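Long-range contact in peptidoglycan N-acetylglucosamine deacetylase (Agathobacter rectalis, PDB 5JMU), which probably removes acetyl groups from N-acetylglucosamine in peptidoglycan as a zinc-dependent hydrolase, the chain here being its catalytic domain: residues 85-97 against 132-145. Numbering follows the deposited sequence.
With MG (magnesium ion), chain D.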
loop_
_atom_site.group_PDB
_atom_site.type_symbol
_atom_site.label_atom_id
_atom_site.label_comp_id
_atom_site.label_asym_id
_atom_site.label_seq_id
_atom_site.Cartn_x
_atom_site.Cartn_y
_atom_site.Cartn_z
ATOM N N ILE A 85 -1.236 -17.186 5.781
ATOM C CA ILE A 85 -1.633 -16.114 6.679
ATOM C C ILE A 85 -3.127 -16.074 6.986
ATOM O O ILE A 85 -3.535 -15.435 7.979
ATOM C CB ILE A 85 -1.177 -14.724 6.125
ATOM C CG1 ILE A 85 -2.037 -14.337 4.891
ATOM C CG2 ILE A 85 0.326 -14.793 5.796
ATOM C CD1 ILE A 85 -1.716 -12.941 4.274
ATOM N N TYR A 86 -3.959 -16.686 6.141
ATOM C CA TYR A 86 -5.388 -16.566 6.392
ATOM C C TYR A 86 -5.997 -17.865 6.958
ATOM O O TYR A 86 -7.226 -18.048 6.944
ATOM C CB TYR A 86 -6.131 -16.126 5.119
ATOM C CG TYR A 86 -5.929 -14.651 4.765
ATOM C CD1 TYR A 86 -5.960 -13.658 5.748
ATOM C CD2 TYR A 86 -5.750 -14.250 3.413
ATOM C CE1 TYR A 86 -5.789 -12.322 5.418
ATOM C CE2 TYR A 86 -5.603 -12.920 3.078
ATOM C CZ TYR A 86 -5.658 -11.966 4.087
ATOM O OH TYR A 86 -5.530 -10.622 3.837
ATOM N N THR A 87 -5.157 -18.751 7.485
ATOM C CA THR A 87 -5.703 -19.976 8.079
ATOM C C THR A 87 -6.231 -19.715 9.518
ATOM O O THR A 87 -7.067 -20.465 10.017
ATOM C CB THR A 87 -4.668 -21.081 8.123
ATOM O OG1 THR A 87 -3.492 -20.608 8.788
ATOM C CG2 THR A 87 -4.308 -21.507 6.711
ATOM N N SER A 88 -5.735 -18.682 10.209
ATOM C CA SER A 88 -6.228 -18.389 11.553
ATOM C C SER A 88 -5.814 -16.956 11.885
ATOM O O SER A 88 -4.877 -16.446 11.285
ATOM C CB SER A 88 -5.663 -19.353 12.598
ATOM O OG SER A 88 -4.274 -19.171 12.737
ATOM N N GLU A 89 -6.497 -16.321 12.843
ATOM C CA GLU A 89 -6.042 -15.023 13.350
ATOM C C GLU A 89 -4.584 -15.101 13.839
ATOM O O GLU A 89 -3.804 -14.179 13.613
ATOM C CB GLU A 89 -6.941 -14.584 14.525
ATOM C CG GLU A 89 -8.359 -14.228 14.095
ATOM C CD GLU A 89 -9.372 -14.265 15.256
ATOM O OE1 GLU A 89 -9.083 -13.796 16.460
ATOM O OE2 GLU A 89 -10.477 -14.738 14.878
ATOM N N GLN A 90 -4.252 -16.178 14.535
ATOM C CA GLN A 90 -2.919 -16.338 15.082
ATOM C C GLN A 90 -1.847 -16.375 13.976
ATOM O O GLN A 90 -0.799 -15.730 14.102
ATOM C CB GLN A 90 -2.895 -17.591 15.964
ATOM C CG GLN A 90 -3.744 -17.450 17.270
ATOM C CD GLN A 90 -5.291 -17.620 17.076
ATOM O OE1 GLN A 90 -5.786 -18.085 16.009
ATOM N NE2 GLN A 90 -6.051 -17.260 18.131
ATOM N N ALA A 91 -2.120 -17.120 12.899
ATOM C CA ALA A 91 -1.181 -17.177 11.774
ATOM C C ALA A 91 -1.037 -15.821 11.099
ATOM O O ALA A 91 0.063 -15.418 10.715
ATOM C CB ALA A 91 -1.669 -18.232 10.768
ATOM N N PHE A 92 -2.137 -15.085 10.960
ATOM C CA PHE A 92 -2.077 -13.772 10.348
ATOM C C PHE A 92 -1.165 -12.865 11.145
ATOM O O PHE A 92 -0.298 -12.203 10.562
ATOM C CB PHE A 92 -3.471 -13.156 10.248
ATOM C CG PHE A 92 -3.437 -11.783 9.657
ATOM C CD1 PHE A 92 -3.354 -11.655 8.288
ATOM C CD2 PHE A 92 -3.414 -10.664 10.480
ATOM C CE1 PHE A 92 -3.277 -10.390 7.700
ATOM C CE2 PHE A 92 -3.327 -9.373 9.917
ATOM C CZ PHE A 92 -3.278 -9.253 8.545
ATOM N N PHE A 93 -1.357 -12.834 12.467
ATOM C CA PHE A 93 -0.567 -11.889 13.268
ATOM C C PHE A 93 0.855 -12.381 13.436
ATOM O O PHE A 93 1.751 -11.545 13.530
ATOM C CB PHE A 93 -1.235 -11.606 14.627
ATOM C CG PHE A 93 -2.376 -10.645 14.490
ATOM C CD1 PHE A 93 -2.133 -9.336 14.096
ATOM C CD2 PHE A 93 -3.701 -11.070 14.640
ATOM C CE1 PHE A 93 -3.198 -8.425 13.918
ATOM C CE2 PHE A 93 -4.758 -10.174 14.476
ATOM C CZ PHE A 93 -4.509 -8.867 14.109
ATOM N N ASP A 94 1.100 -13.697 13.440
ATOM C CA ASP A 94 2.499 -14.132 13.426
ATOM C C ASP A 94 3.219 -13.576 12.197
ATOM O O ASP A 94 4.339 -13.049 12.294
ATOM C CB ASP A 94 2.610 -15.653 13.439
ATOM C CG ASP A 94 2.353 -16.278 14.827
ATOM O OD1 ASP A 94 2.289 -15.572 15.839
ATOM O OD2 ASP A 94 2.215 -17.510 14.864
ATOM N N ASP A 95 2.579 -13.674 11.044
ATOM C CA ASP A 95 3.169 -13.099 9.839
ATOM C C ASP A 95 3.273 -11.577 9.870
ATOM O O ASP A 95 4.311 -11.022 9.477
ATOM C CB ASP A 95 2.349 -13.564 8.628
ATOM C CG ASP A 95 2.895 -13.017 7.315
ATOM O OD1 ASP A 95 3.756 -13.701 6.713
ATOM O OD2 ASP A 95 2.400 -11.939 6.904
ATOM N N LEU A 96 2.245 -10.895 10.364
ATOM C CA LEU A 96 2.266 -9.432 10.415
ATOM C C LEU A 96 3.422 -8.982 11.319
ATOM O O LEU A 96 4.190 -8.062 10.964
ATOM C CB LEU A 96 0.905 -8.908 10.927
ATOM C CG LEU A 96 0.791 -7.394 11.106
ATOM C CD1 LEU A 96 -0.676 -7.021 10.948
ATOM C CD2 LEU A 96 1.223 -6.929 12.499
ATOM N N GLU A 97 3.559 -9.660 12.459
ATOM C CA GLU A 97 4.635 -9.313 13.400
ATOM C C GLU A 97 6.019 -9.579 12.846
ATOM O O GLU A 97 6.964 -8.818 13.121
ATOM C CB GLU A 97 4.431 -10.069 14.723
ATOM C CG GLU A 97 3.218 -9.550 15.488
ATOM C CD GLU A 97 2.960 -10.387 16.744
ATOM O OE1 GLU A 97 3.809 -11.277 17.061
ATOM O OE2 GLU A 97 1.903 -10.168 17.392
ATOM N N ILE A 132 -12.715 -14.824 8.767
ATOM C CA ILE A 132 -11.503 -14.235 9.321
ATOM C C ILE A 132 -11.337 -12.732 9.063
ATOM O O ILE A 132 -10.764 -12.036 9.905
ATOM C CB ILE A 132 -10.252 -15.025 8.851
ATOM C CG1 ILE A 132 -9.038 -14.727 9.763
ATOM C CG2 ILE A 132 -9.955 -14.826 7.311
ATOM C CD1 ILE A 132 -7.786 -15.572 9.411
HETATM N N MSE A 133 -11.810 -12.204 7.934
HETATM C CA MSE A 133 -11.591 -10.783 7.728
HETATM C C MSE A 133 -12.451 -9.930 8.647
HETATM O O MSE A 133 -12.037 -8.847 9.061
HETATM C CB MSE A 133 -11.860 -10.378 6.246
HETATM C CG MSE A 133 -11.013 -11.154 5.260
HETATM SE SE MSE A 133 -9.106 -11.164 5.624
HETATM C CE MSE A 133 -8.920 -9.415 5.704
ATOM N N THR A 134 -13.665 -10.381 8.939
ATOM C CA THR A 134 -14.480 -9.641 9.912
ATOM C C THR A 134 -13.761 -9.595 11.264
ATOM O O THR A 134 -13.781 -8.562 11.966
ATOM C CB THR A 134 -15.857 -10.307 10.052
ATOM O OG1 THR A 134 -16.635 -10.021 8.860
ATOM C CG2 THR A 134 -16.611 -9.796 11.305
ATOM N N GLN A 135 -13.146 -10.709 11.648
ATOM C CA GLN A 135 -12.369 -10.676 12.901
ATOM C C GLN A 135 -11.132 -9.794 12.756
ATOM O O GLN A 135 -10.842 -8.990 13.643
ATOM C CB GLN A 135 -11.918 -12.074 13.326
ATOM C CG GLN A 135 -13.114 -13.036 13.638
ATOM C CD GLN A 135 -14.094 -12.465 14.665
ATOM O OE1 GLN A 135 -13.672 -11.893 15.688
ATOM N NE2 GLN A 135 -15.394 -12.599 14.412
ATOM N N LEU A 136 -10.376 -9.973 11.681
ATOM C CA LEU A 136 -9.123 -9.224 11.592
ATOM C C LEU A 136 -9.255 -7.697 11.501
ATOM O O LEU A 136 -8.380 -6.988 12.028
ATOM C CB LEU A 136 -8.298 -9.698 10.372
ATOM C CG LEU A 136 -7.739 -11.122 10.509
ATOM C CD1 LEU A 136 -7.030 -11.518 9.175
ATOM C CD2 LEU A 136 -6.765 -11.221 11.733
ATOM N N VAL A 137 -10.291 -7.149 10.865
ATOM C CA VAL A 137 -10.385 -5.679 10.834
ATOM C C VAL A 137 -10.599 -5.205 12.268
ATOM O O VAL A 137 -10.084 -4.150 12.646
ATOM C CB VAL A 137 -11.467 -5.137 9.882
ATOM C CG1 VAL A 137 -11.079 -5.478 8.427
ATOM C CG2 VAL A 137 -12.890 -5.628 10.231
ATOM N N ASN A 138 -11.297 -5.998 13.063
ATOM C CA ASN A 138 -11.450 -5.619 14.458
ATOM C C ASN A 138 -10.158 -5.846 15.264
ATOM O O ASN A 138 -9.773 -4.979 16.071
ATOM C CB ASN A 138 -12.668 -6.361 15.031
ATOM C CG ASN A 138 -14.004 -5.777 14.494
ATOM O OD1 ASN A 138 -14.395 -4.687 14.922
ATOM N ND2 ASN A 138 -14.694 -6.485 13.553
ATOM N N ASP A 139 -9.464 -6.943 15.025
ATOM C CA ASP A 139 -8.229 -7.222 15.778
ATOM C C ASP A 139 -7.125 -6.220 15.438
ATOM O O ASP A 139 -6.364 -5.806 16.334
ATOM C CB ASP A 139 -7.749 -8.645 15.507
ATOM C CG ASP A 139 -8.712 -9.698 16.055
ATOM O OD1 ASP A 139 -9.260 -9.479 17.134
ATOM O OD2 ASP A 139 -8.966 -10.691 15.354
ATOM N N VAL A 140 -6.994 -5.839 14.172
ATOM C CA VAL A 140 -5.967 -4.889 13.782
ATOM C C VAL A 140 -6.225 -3.555 14.475
ATOM O O VAL A 140 -5.322 -2.906 14.999
ATOM C CB VAL A 140 -5.956 -4.768 12.223
ATOM C CG1 VAL A 140 -5.248 -3.519 11.733
ATOM C CG2 VAL A 140 -5.324 -6.018 11.622
ATOM N N THR A 141 -7.503 -3.148 14.509
ATOM C CA THR A 141 -7.898 -1.906 15.163
ATOM C C THR A 141 -7.596 -1.954 16.663
ATOM O O THR A 141 -7.077 -0.962 17.238
ATOM C CB THR A 141 -9.384 -1.653 14.898
ATOM O OG1 THR A 141 -9.576 -1.608 13.468
ATOM C CG2 THR A 141 -9.820 -0.350 15.537
ATOM N N ALA A 142 -7.915 -3.084 17.306
ATOM C CA ALA A 142 -7.654 -3.245 18.748
ATOM C C ALA A 142 -6.155 -3.146 19.030
ATOM O O ALA A 142 -5.736 -2.721 20.129
ATOM C CB ALA A 142 -8.198 -4.602 19.223
ATOM N N ARG A 143 -5.338 -3.588 18.077
ATOM C CA ARG A 143 -3.887 -3.477 18.225
ATOM C C ARG A 143 -3.319 -2.096 17.893
ATOM O O ARG A 143 -2.086 -1.914 17.930
ATOM C CB ARG A 143 -3.185 -4.524 17.356
ATOM C CG ARG A 143 -3.477 -5.885 17.937
ATOM C CD ARG A 143 -3.210 -7.046 17.002
ATOM N NE ARG A 143 -1.800 -7.389 16.955
ATOM C CZ ARG A 143 -1.266 -8.554 17.319
ATOM N NH1 ARG A 143 -2.010 -9.558 17.782
ATOM N NH2 ARG A 143 0.038 -8.709 17.192
ATOM N N GLY A 144 -4.186 -1.133 17.641
ATOM C CA GLY A 144 -3.742 0.228 17.374
ATOM C C GLY A 144 -3.213 0.453 15.989
ATOM O O GLY A 144 -2.603 1.489 15.709
ATOM N N LEU A 145 -3.470 -0.510 15.101
ATOM C CA LEU A 145 -3.016 -0.385 13.721
ATOM C C LEU A 145 -4.098 0.202 12.799
ATOM O O LEU A 145 -5.300 0.068 13.078
ATOM C CB LEU A 145 -2.597 -1.754 13.202
ATOM C CG LEU A 145 -1.345 -2.323 13.863
ATOM C CD1 LEU A 145 -1.227 -3.740 13.374
ATOM C CD2 LEU A 145 -0.143 -1.472 13.443
HETATM MG MG MG D . -10.533 -13.240 18.078
HETATM O O HOH W 1 -11.846 -14.534 17.050
HETATM O O HOH W 2 -11.212 -11.694 16.831
HETATM O O HOH W 3 -9.152 -11.890 18.842
#
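A magnesium site at the surface joins Glu89, in the first turn of helix 89-97, to Gln135 and Asp139 of helix 132-142. Glu89 OE1 binds the ion directly at 2.2 Å, whereas the other helix reaches it through water: one metal-bound water lies within hydrogen-bonding distance of Gln135 OE1 and Asp139 OD2, and another donates to Asp139 OD1. The ion and these waters probably offset the repulsion between the two carboxylates, since Glu89 OE1 and Asp139 OD2, both acceptors, lie 3.3 Å apart.

Beneath the metal the interface is apolar. Leu136 sends CD1 over one face of the Phe92 ring, 3.8 Å from its centroid, while CD2 packs against Phe93 CE2. Ile132, with CG1 anti to its backbone N (chi1 -162°), extends CD1 to the backbone of the turn at Tyr86-Ser88, and the selenium of selenomethionine Met133 meets Tyr86 CE1 obliquely at 3.5 Å in a Met-aromatic contact. These helices belong to the NodB homology domain of the CE4 deacetylases and cross at -46°; Tyr86 OH is hydrogen-bonded to Pro117 O, and the Tyr86 side chain lies about 7 Å from that of the zinc ligand His76.

Past the C-terminal end of helix 132-142, which a Schellman motif with Gly144 closes, Arg143 bends at chi3 (80°) and lays its guanidinium flat on Phe93, centres 3.9 Å apart. Phe92 CD2 covers the opposite face of that ring, and Asp139 CB abuts its edge. Replacing Phe93 by an alanine would probably strip the guanidinium of its platform, leaving Glu97 as its partner across the contact, and open a gap beside Leu136 and Asp139 CB. From the stack, Arg143 NH2 pairs with Glu97 OE2, one turn further along helix 89-97, in a salt bridge whose modelled 2.4 Å is implausibly short, so its exact geometry is doubtful.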